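Local structure of MGS-M4 (Unidentified, 4Q3M) at residues 204-218 with 239-252. The protein is probably an NAD(P)H-dependent oxidoreductase of the aldo-keto reductase family with a TIM-barrel fold, whose natural substrate is unknown. Residues are numbered along the deposited sequence; the frame is centred on the assembly and turned at random.
Sequences IAKKHDKTIPQIAIR and QNFDVFDFTLDEED
Residues 239-252 come off helix 234-241, run as a loop past residues 204-218 and enter another helix after Asp-249, bringing the CA atoms of Gln-214 and Asn-240 to 5.5 Å and those of Ile-204 and Asp-252 to 7.0 Å. Midway, the Phe-246 ring lies between two aliphatic chains. CG of Lys-210 stands 4.0 Å from the ring centroid and 11° off its normal, a CH-pi contact, while on the opposite side CB and CG of Arg-218 come to 3.5 Å from Phe-246 CZ, with CD over that face. Lys-210 bends at its second torsion (chi2 -67°), and its NZ meets the syn lone pairs of both Asp-245 oxygens, with a further salt bridge to Asp-242. The His-208 and Phe-246 rings meet obliquely, centroids 5.3 Å apart, with CB of His-208 on CD1 of Phe-246. NE2 of His-208 donates to OD2 of Asp-252 over 2.9 Å; the acceptor lies in the imidazole plane, yet the donor approaches from above the carboxylate plane. The same carboxylate receives weak bonds from NZ of the extended Lys-207. Asp-249 N-caps the second helix through OD1 and the backbone N of Asp-252. Near Gln-239, the side-chain amide of Gln-214 works at both ends: NE2 donates to Gln-239 O (2.9 Å, 159° at the hydrogen), while OE1 accepts from Thr-211 N at 2.9 Å in a capping box. This ties the start of helix 212-222 to the last part of helix 234-241. CD1 of Ile-217 packs against CB of Asn-240. Beyond Phe-246, the Arg-218 guanidinium forms a salt bridge with Glu-222, which also accepts from Leu-248 N and Thr-247 OG1. The loop thus packs against helices 199-207 and 212-222 in the helical layer around the parallel barrel, leading to helix 250-257.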
ATOM      1  N   ILE A 204      -7.385  26.126  -9.069  1.00 79.22           N
ATOM      2  CA  ILE A 204      -8.712  25.806  -9.582  1.00 78.32           C
ATOM      3  C   ILE A 204      -9.784  26.245  -8.581  1.00 73.78           C
ATOM      4  O   ILE A 204     -10.959  26.365  -8.930  1.00 73.80           O
ATOM      5  CB  ILE A 204      -8.826  24.286  -9.932  1.00 74.52           C
ATOM      6  CG1 ILE A 204      -9.161  23.411  -8.720  1.00 76.18           C
ATOM      7  CG2 ILE A 204      -7.572  23.795 -10.639  1.00 74.38           C
ATOM      8  CD1 ILE A 204     -10.647  23.193  -8.538  1.00 75.34           C
ATOM      9  N   ALA A 205      -9.368  26.497  -7.342  1.00 69.99           N
ATOM     10  CA  ALA A 205     -10.254  27.059  -6.332  1.00 69.01           C
ATOM     11  C   ALA A 205     -10.609  28.510  -6.663  1.00 70.66           C
ATOM     12  O   ALA A 205     -11.655  29.010  -6.251  1.00 69.80           O
ATOM     13  CB  ALA A 205      -9.615  26.968  -4.955  1.00 67.83           C
ATOM     14  N   LYS A 206      -9.729  29.177  -7.407  1.00 70.76           N
ATOM     15  CA  LYS A 206      -9.988  30.535  -7.883  1.00 71.36           C
ATOM     16  C   LYS A 206     -11.133  30.539  -8.890  1.00 70.87           C
ATOM     17  O   LYS A 206     -11.889  31.504  -8.991  1.00 79.40           O
ATOM     18  CB  LYS A 206      -8.726  31.134  -8.522  1.00 76.17           C
ATOM     19  CG  LYS A 206      -8.829  31.326 -10.038  1.00 85.30           C
ATOM     20  CD  LYS A 206      -7.517  31.741 -10.689  1.00 92.07           C
ATOM     21  CE  LYS A 206      -6.461  30.654 -10.562  1.00 92.35           C
ATOM     22  NZ  LYS A 206      -5.178  31.015 -11.226  1.00 94.37           N
ATOM     23  N   LYS A 207     -11.257  29.437  -9.619  1.00 66.90           N
ATOM     24  CA  LYS A 207     -12.145  29.356 -10.769  1.00 71.06           C
ATOM     25  C   LYS A 207     -13.605  29.251 -10.350  1.00 72.47           C
ATOM     26  O   LYS A 207     -14.497  29.755 -11.034  1.00 78.27           O
ATOM     27  CB  LYS A 207     -11.747  28.159 -11.633  1.00 70.96           C
ATOM     28  CG  LYS A 207     -12.556  27.961 -12.895  1.00 71.54           C
ATOM     29  CD  LYS A 207     -11.991  26.792 -13.682  1.00 69.83           C
ATOM     30  CE  LYS A 207     -12.857  26.435 -14.870  1.00 71.82           C
ATOM     31  NZ  LYS A 207     -12.308  25.255 -15.590  1.00 71.13           N
ATOM     32  N   HIS A 208     -13.840  28.608  -9.212  1.00 66.54           N
ATOM     33  CA  HIS A 208     -15.195  28.357  -8.745  1.00 67.47           C
ATOM     34  C   HIS A 208     -15.495  29.093  -7.442  1.00 68.94           C
ATOM     35  O   HIS A 208     -16.536  28.869  -6.823  1.00 69.55           O
ATOM     36  CB  HIS A 208     -15.416  26.854  -8.570  1.00 68.72           C
ATOM     37  CG  HIS A 208     -15.083  26.052  -9.790  1.00 68.37           C
ATOM     38  ND1 HIS A 208     -15.892  26.022 -10.906  1.00 68.75           N
ATOM     39  CD2 HIS A 208     -14.024  25.256 -10.072  1.00 66.69           C
ATOM     40  CE1 HIS A 208     -15.348  25.240 -11.821  1.00 68.29           C
ATOM     41  NE2 HIS A 208     -14.214  24.763 -11.340  1.00 67.93           N
ATOM     42  N   ASP A 209     -14.576  29.970  -7.040  1.00 70.56           N
ATOM     43  CA  ASP A 209     -14.720  30.769  -5.823  1.00 71.60           C
ATOM     44  C   ASP A 209     -14.973  29.876  -4.608  1.00 68.73           C
ATOM     45  O   ASP A 209     -15.819  30.171  -3.763  1.00 69.82           O
ATOM     46  CB  ASP A 209     -15.847  31.795  -5.984  1.00 75.94           C
ATOM     47  CG  ASP A 209     -15.854  32.839  -4.882  1.00 80.57           C
ATOM     48  OD1 ASP A 209     -14.786  33.076  -4.278  1.00 81.54           O
ATOM     49  OD2 ASP A 209     -16.929  33.420  -4.620  1.00 83.70           O
ATOM     50  N   LYS A 210     -14.234  28.776  -4.533  1.00 67.02           N
ATOM     51  CA  LYS A 210     -14.387  27.827  -3.440  1.00 66.93           C
ATOM     52  C   LYS A 210     -13.105  27.726  -2.628  1.00 66.88           C
ATOM     53  O   LYS A 210     -12.097  28.348  -2.959  1.00 70.25           O
ATOM     54  CB  LYS A 210     -14.778  26.448  -3.978  1.00 63.80           C
ATOM     55  CG  LYS A 210     -16.141  26.404  -4.644  1.00 61.48           C
ATOM     56  CD  LYS A 210     -17.249  26.636  -3.634  1.00 61.30           C
ATOM     57  CE  LYS A 210     -18.619  26.538  -4.281  1.00 60.99           C
ATOM     58  NZ  LYS A 210     -19.711  26.672  -3.279  1.00 61.73           N
ATOM     59  N   THR A 211     -13.152  26.943  -1.556  1.00 63.52           N
ATOM     60  CA  THR A 211     -11.958  26.653  -0.778  1.00 60.57           C
ATOM     61  C   THR A 211     -11.320  25.377  -1.309  1.00 55.80           C
ATOM     62  O   THR A 211     -11.975  24.589  -1.992  1.00 57.62           O
ATOM     63  CB  THR A 211     -12.269  26.496   0.722  1.00 59.56           C
ATOM     64  OG1 THR A 211     -12.992  25.279   0.940  1.00 58.05           O
ATOM     65  CG2 THR A 211     -13.093  27.673   1.224  1.00 57.23           C
ATOM     66  N   ILE A 212     -10.043  25.180  -1.004  1.00 53.77           N
ATOM     67  CA  ILE A 212      -9.328  23.980  -1.430  1.00 53.03           C
ATOM     68  C   ILE A 212      -9.994  22.676  -0.949  1.00 49.75           C
ATOM     69  O   ILE A 212     -10.121  21.734  -1.734  1.00 49.01           O
ATOM     70  CB  ILE A 212      -7.851  24.016  -0.964  1.00 53.79           C
ATOM     71  CG1 ILE A 212      -7.073  25.067  -1.760  1.00 56.55           C
ATOM     72  CG2 ILE A 212      -7.197  22.653  -1.121  1.00 52.50           C
ATOM     73  CD1 ILE A 212      -5.591  25.083  -1.468  1.00 55.52           C
ATOM     74  N   PRO A 213     -10.431  22.608   0.328  1.00 47.14           N
ATOM     75  CA  PRO A 213     -11.134  21.380   0.725  1.00 48.43           C
ATOM     76  C   PRO A 213     -12.412  21.118  -0.074  1.00 49.59           C
ATOM     77  O   PRO A 213     -12.625  19.987  -0.511  1.00 44.08           O
ATOM     78  CB  PRO A 213     -11.468  21.630   2.198  1.00 40.63           C
ATOM     79  CG  PRO A 213     -10.433  22.580   2.657  1.00 47.53           C
ATOM     80  CD  PRO A 213     -10.188  23.484   1.490  1.00 48.91           C
ATOM     81  N   GLN A 214     -13.236  22.149  -0.257  1.00 51.14           N
ATOM     82  CA  GLN A 214     -14.472  22.038  -1.032  1.00 50.78           C
ATOM     83  C   GLN A 214     -14.209  21.455  -2.415  1.00 51.49           C
ATOM     84  O   GLN A 214     -15.039  20.738  -2.974  1.00 49.46           O
ATOM     85  CB  GLN A 214     -15.144  23.405  -1.170  1.00 53.22           C
ATOM     86  CG  GLN A 214     -15.787  23.920   0.101  1.00 56.36           C
ATOM     87  CD  GLN A 214     -16.391  25.299  -0.075  1.00 62.58           C
ATOM     88  OE1 GLN A 214     -15.830  26.152  -0.764  1.00 65.61           O
ATOM     89  NE2 GLN A 214     -17.544  25.524   0.545  1.00 62.34           N
ATOM     90  N   ILE A 215     -13.040  21.779  -2.953  1.00 53.10           N
ATOM     91  CA  ILE A 215     -12.601  21.265  -4.239  1.00 49.82           C
ATOM     92  C   ILE A 215     -12.329  19.767  -4.202  1.00 47.48           C
ATOM     93  O   ILE A 215     -12.893  19.007  -4.993  1.00 49.84           O
ATOM     94  CB  ILE A 215     -11.329  21.985  -4.705  1.00 50.71           C
ATOM     95  CG1 ILE A 215     -11.656  23.424  -5.120  1.00 53.55           C
ATOM     96  CG2 ILE A 215     -10.639  21.189  -5.804  1.00 49.29           C
ATOM     97  CD1 ILE A 215     -12.979  23.574  -5.851  1.00 53.80           C
ATOM     98  N   ALA A 216     -11.459  19.354  -3.284  1.00 46.23           N
ATOM     99  CA  ALA A 216     -11.069  17.955  -3.150  1.00 44.13           C
ATOM    100  C   ALA A 216     -12.287  17.073  -2.921  1.00 45.29           C
ATOM    101  O   ALA A 216     -12.344  15.936  -3.388  1.00 51.26           O
ATOM    102  CB  ALA A 216     -10.071  17.790  -2.016  1.00 45.13           C
ATOM    103  N   ILE A 217     -13.263  17.616  -2.202  1.00 41.54           N
ATOM    104  CA  ILE A 217     -14.510  16.914  -1.944  1.00 40.74           C
ATOM    105  C   ILE A 217     -15.321  16.765  -3.228  1.00 41.56           C
ATOM    106  O   ILE A 217     -15.781  15.671  -3.551  1.00 38.05           O
ATOM    107  CB  ILE A 217     -15.347  17.643  -0.879  1.00 38.50           C
ATOM    108  CG1 ILE A 217     -14.597  17.659   0.454  1.00 37.24           C
ATOM    109  CG2 ILE A 217     -16.703  16.979  -0.714  1.00 34.74           C
ATOM    110  CD1 ILE A 217     -15.234  18.533   1.502  1.00 44.23           C
ATOM    111  N   ARG A 218     -15.479  17.864  -3.960  1.00 44.62           N
ATOM    112  CA  ARG A 218     -16.236  17.860  -5.211  1.00 45.80           C
ATOM    113  C   ARG A 218     -15.625  16.921  -6.241  1.00 48.24           C
ATOM    114  O   ARG A 218     -16.338  16.238  -6.973  1.00 47.92           O
ATOM    115  CB  ARG A 218     -16.322  19.270  -5.795  1.00 48.82           C
ATOM    116  CG  ARG A 218     -17.137  19.350  -7.077  1.00 48.91           C
ATOM    117  CD  ARG A 218     -18.563  18.873  -6.849  1.00 50.64           C
ATOM    118  NE  ARG A 218     -19.266  18.620  -8.103  1.00 55.21           N
ATOM    119  CZ  ARG A 218     -20.522  18.191  -8.182  1.00 56.80           C
ATOM    120  NH1 ARG A 218     -21.219  17.970  -7.076  1.00 57.07           N
ATOM    121  NH2 ARG A 218     -21.081  17.986  -9.366  1.00 57.65           N
ATOM    122  N   GLN A 239     -18.884  24.321   5.302  1.00 69.58           N
ATOM    123  CA  GLN A 239     -18.112  24.528   4.081  1.00 65.51           C
ATOM    124  C   GLN A 239     -17.938  23.223   3.313  1.00 62.06           C
ATOM    125  O   GLN A 239     -18.120  23.179   2.097  1.00 59.46           O
ATOM    126  CB  GLN A 239     -16.742  25.129   4.405  1.00 64.45           C
ATOM    127  CG  GLN A 239     -16.796  26.529   4.987  1.00 70.41           C
ATOM    128  CD  GLN A 239     -15.416  27.105   5.242  1.00 72.69           C
ATOM    129  OE1 GLN A 239     -14.406  26.418   5.088  1.00 71.16           O
ATOM    130  NE2 GLN A 239     -15.368  28.372   5.635  1.00 74.83           N
ATOM    131  N   ASN A 240     -17.596  22.160   4.034  1.00 59.80           N
ATOM    132  CA  ASN A 240     -17.403  20.848   3.427  1.00 53.65           C
ATOM    133  C   ASN A 240     -18.684  20.297   2.810  1.00 53.55           C
ATOM    134  O   ASN A 240     -18.640  19.393   1.977  1.00 51.80           O
ATOM    135  CB  ASN A 240     -16.858  19.860   4.461  1.00 51.70           C
ATOM    136  CG  ASN A 240     -15.408  20.126   4.813  1.00 46.20           C
ATOM    137  OD1 ASN A 240     -14.858  21.175   4.481  1.00 46.83           O
ATOM    138  ND2 ASN A 240     -14.779  19.173   5.492  1.00 44.87           N
ATOM    139  N   PHE A 241     -19.823  20.848   3.219  1.00 58.84           N
ATOM    140  CA  PHE A 241     -21.110  20.420   2.690  1.00 61.25           C
ATOM    141  C   PHE A 241     -21.540  21.278   1.505  1.00 63.98           C
ATOM    142  O   PHE A 241     -22.242  20.805   0.611  1.00 65.12           O
ATOM    143  CB  PHE A 241     -22.181  20.464   3.779  1.00 62.15           C
ATOM    144  CG  PHE A 241     -23.481  19.832   3.374  1.00 63.53           C
ATOM    145  CD1 PHE A 241     -23.607  18.453   3.318  1.00 63.32           C
ATOM    146  CD2 PHE A 241     -24.578  20.614   3.051  1.00 64.16           C
ATOM    147  CE1 PHE A 241     -24.802  17.868   2.945  1.00 63.62           C
ATOM    148  CE2 PHE A 241     -25.775  20.034   2.679  1.00 64.79           C
ATOM    149  CZ  PHE A 241     -25.887  18.658   2.626  1.00 64.42           C
ATOM    150  N   ASP A 242     -21.123  22.541   1.503  1.00 64.59           N
ATOM    151  CA  ASP A 242     -21.434  23.439   0.397  1.00 65.84           C
ATOM    152  C   ASP A 242     -20.648  23.021  -0.840  1.00 61.38           C
ATOM    153  O   ASP A 242     -19.655  23.649  -1.203  1.00 60.23           O
ATOM    154  CB  ASP A 242     -21.120  24.889   0.768  1.00 66.29           C
ATOM    155  CG  ASP A 242     -21.653  25.878  -0.251  1.00 67.57           C
ATOM    156  OD1 ASP A 242     -22.605  25.526  -0.979  1.00 65.81           O
ATOM    157  OD2 ASP A 242     -21.121  27.006  -0.324  1.00 71.24           O
ATOM    158  N   VAL A 243     -21.109  21.953  -1.483  1.00 58.10           N
ATOM    159  CA  VAL A 243     -20.361  21.333  -2.566  1.00 57.49           C
ATOM    160  C   VAL A 243     -21.315  20.877  -3.677  1.00 61.31           C
ATOM    161  O   VAL A 243     -20.929  20.155  -4.598  1.00 58.90           O
ATOM    162  CB  VAL A 243     -19.522  20.144  -2.029  1.00 61.22           C
ATOM    163  CG1 VAL A 243     -20.398  18.923  -1.782  1.00 60.03           C
ATOM    164  CG2 VAL A 243     -18.370  19.817  -2.964  1.00 62.16           C
ATOM    165  N   PHE A 244     -22.563  21.327  -3.594  1.00 65.69           N
ATOM    166  CA  PHE A 244     -23.577  20.945  -4.572  1.00 65.50           C
ATOM    167  C   PHE A 244     -24.146  22.151  -5.312  1.00 68.24           C
ATOM    168  O   PHE A 244     -25.265  22.103  -5.822  1.00 69.15           O
ATOM    169  CB  PHE A 244     -24.708  20.175  -3.889  1.00 68.51           C
ATOM    170  CG  PHE A 244     -24.238  18.997  -3.086  1.00 68.48           C
ATOM    171  CD1 PHE A 244     -23.888  17.812  -3.711  1.00 66.00           C
ATOM    172  CD2 PHE A 244     -24.148  19.075  -1.707  1.00 69.19           C
ATOM    173  CE1 PHE A 244     -23.456  16.727  -2.976  1.00 62.71           C
ATOM    174  CE2 PHE A 244     -23.717  17.993  -0.965  1.00 66.14           C
ATOM    175  CZ  PHE A 244     -23.370  16.817  -1.601  1.00 64.36           C
ATOM    176  N   ASP A 245     -23.374  23.231  -5.370  1.00 69.28           N
ATOM    177  CA  ASP A 245     -23.808  24.436  -6.066  1.00 69.27           C
ATOM    178  C   ASP A 245     -22.862  24.784  -7.209  1.00 71.59           C
ATOM    179  O   ASP A 245     -22.945  25.868  -7.788  1.00 76.35           O
ATOM    180  CB  ASP A 245     -23.916  25.610  -5.091  1.00 67.84           C
ATOM    181  CG  ASP A 245     -22.603  25.923  -4.406  1.00 65.59           C
ATOM    182  OD1 ASP A 245     -21.746  25.018  -4.316  1.00 61.32           O
ATOM    183  OD2 ASP A 245     -22.426  27.075  -3.953  1.00 66.45           O
ATOM    184  N   PHE A 246     -21.961  23.860  -7.530  1.00 70.27           N
ATOM    185  CA  PHE A 246     -21.031  24.054  -8.636  1.00 69.87           C
ATOM    186  C   PHE A 246     -20.546  22.717  -9.187  1.00 68.46           C
ATOM    187  O   PHE A 246     -20.844  21.660  -8.630  1.00 63.10           O
ATOM    188  CB  PHE A 246     -19.841  24.912  -8.198  1.00 65.29           C
ATOM    189  CG  PHE A 246     -18.775  24.147  -7.465  1.00 65.20           C
ATOM    190  CD1 PHE A 246     -17.537  23.932  -8.048  1.00 64.17           C
ATOM    191  CD2 PHE A 246     -19.009  23.644  -6.196  1.00 65.89           C
ATOM    192  CE1 PHE A 246     -16.551  23.232  -7.378  1.00 61.54           C
ATOM    193  CE2 PHE A 246     -18.028  22.943  -5.522  1.00 63.36           C
ATOM    194  CZ  PHE A 246     -16.797  22.738  -6.114  1.00 61.41           C
ATOM    195  N   THR A 247     -19.795  22.775 -10.281  1.00 68.87           N
ATOM    196  CA  THR A 247     -19.315  21.573 -10.950  1.00 64.56           C
ATOM    197  C   THR A 247     -17.865  21.727 -11.397  1.00 62.21           C
ATOM    198  O   THR A 247     -17.330  22.834 -11.427  1.00 63.23           O
ATOM    199  CB  THR A 247     -20.186  21.231 -12.175  1.00 65.11           C
ATOM    200  OG1 THR A 247     -19.656  20.074 -12.834  1.00 66.59           O
ATOM    201  CG2 THR A 247     -20.211  22.396 -13.151  1.00 68.51           C
ATOM    202  N   LEU A 248     -17.233  20.609 -11.740  1.00 58.58           N
ATOM    203  CA  LEU A 248     -15.862  20.622 -12.235  1.00 57.02           C
ATOM    204  C   LEU A 248     -15.811  20.119 -13.674  1.00 57.04           C
ATOM    205  O   LEU A 248     -16.263  19.012 -13.966  1.00 53.82           O
ATOM    206  CB  LEU A 248     -14.957  19.769 -11.343  1.00 52.94           C
ATOM    207  CG  LEU A 248     -14.801  20.236  -9.894  1.00 50.15           C
ATOM    208  CD1 LEU A 248     -13.962  19.249  -9.099  1.00 47.16           C
ATOM    209  CD2 LEU A 248     -14.187  21.627  -9.844  1.00 50.82           C
ATOM    210  N   ASP A 249     -15.262  20.933 -14.571  1.00 57.61           N
ATOM    211  CA  ASP A 249     -15.208  20.571 -15.983  1.00 61.76           C
ATOM    212  C   ASP A 249     -14.071  19.597 -16.275  1.00 61.68           C
ATOM    213  O   ASP A 249     -13.315  19.222 -15.378  1.00 52.94           O
ATOM    214  CB  ASP A 249     -15.079  21.822 -16.862  1.00 59.67           C
ATOM    215  CG  ASP A 249     -13.901  22.701 -16.476  1.00 64.20           C
ATOM    216  OD1 ASP A 249     -12.819  22.169 -16.145  1.00 61.78           O
ATOM    217  OD2 ASP A 249     -14.057  23.940 -16.511  1.00 64.10           O
ATOM    218  N   GLU A 250     -13.957  19.201 -17.538  1.00 63.42           N
ATOM    219  CA  GLU A 250     -12.983  18.200 -17.959  1.00 64.36           C
ATOM    220  C   GLU A 250     -11.541  18.621 -17.684  1.00 61.02           C
ATOM    221  O   GLU A 250     -10.742  17.824 -17.192  1.00 56.92           O
ATOM    222  CB  GLU A 250     -13.155  17.894 -19.450  1.00 72.65           C
ATOM    223  CG  GLU A 250     -12.024  17.074 -20.050  1.00 80.30           C
ATOM    224  CD  GLU A 250     -12.282  16.697 -21.496  1.00 92.00           C
ATOM    225  OE1 GLU A 250     -13.192  17.288 -22.115  1.00 96.91           O
ATOM    226  OE2 GLU A 250     -11.573  15.809 -22.014  1.00 95.34           O
ATOM    227  N   GLU A 251     -11.211  19.872 -17.994  1.00 63.55           N
ATOM    228  CA  GLU A 251      -9.840  20.346 -17.831  1.00 66.91           C
ATOM    229  C   GLU A 251      -9.474  20.456 -16.352  1.00 61.48           C
ATOM    230  O   GLU A 251      -8.306  20.322 -15.989  1.00 58.00           O
ATOM    231  CB  GLU A 251      -9.637  21.692 -18.537  1.00 75.36           C
ATOM    232  CG  GLU A 251      -9.831  22.917 -17.657  1.00 79.00           C
ATOM    233  CD  GLU A 251      -9.328  24.188 -18.314  1.00 86.55           C
ATOM    234  OE1 GLU A 251      -8.975  25.137 -17.583  1.00 86.75           O
ATOM    235  OE2 GLU A 251      -9.285  24.236 -19.562  1.00 90.90           O
ATOM    236  N   ASP A 252     -10.472  20.689 -15.504  1.00 59.70           N
ATOM    237  CA  ASP A 252     -10.255  20.692 -14.063  1.00 56.44           C
ATOM    238  C   ASP A 252      -9.887  19.293 -13.593  1.00 56.13           C
ATOM    239  O   ASP A 252      -8.901  19.104 -12.883  1.00 56.69           O
ATOM    240  CB  ASP A 252     -11.497  21.185 -13.315  1.00 57.51           C
ATOM    241  CG  ASP A 252     -11.662  22.690 -13.382  1.00 58.59           C
ATOM    242  OD1 ASP A 252     -10.643  23.398 -13.529  1.00 59.71           O
ATOM    243  OD2 ASP A 252     -12.812  23.166 -13.279  1.00 62.41           O
TER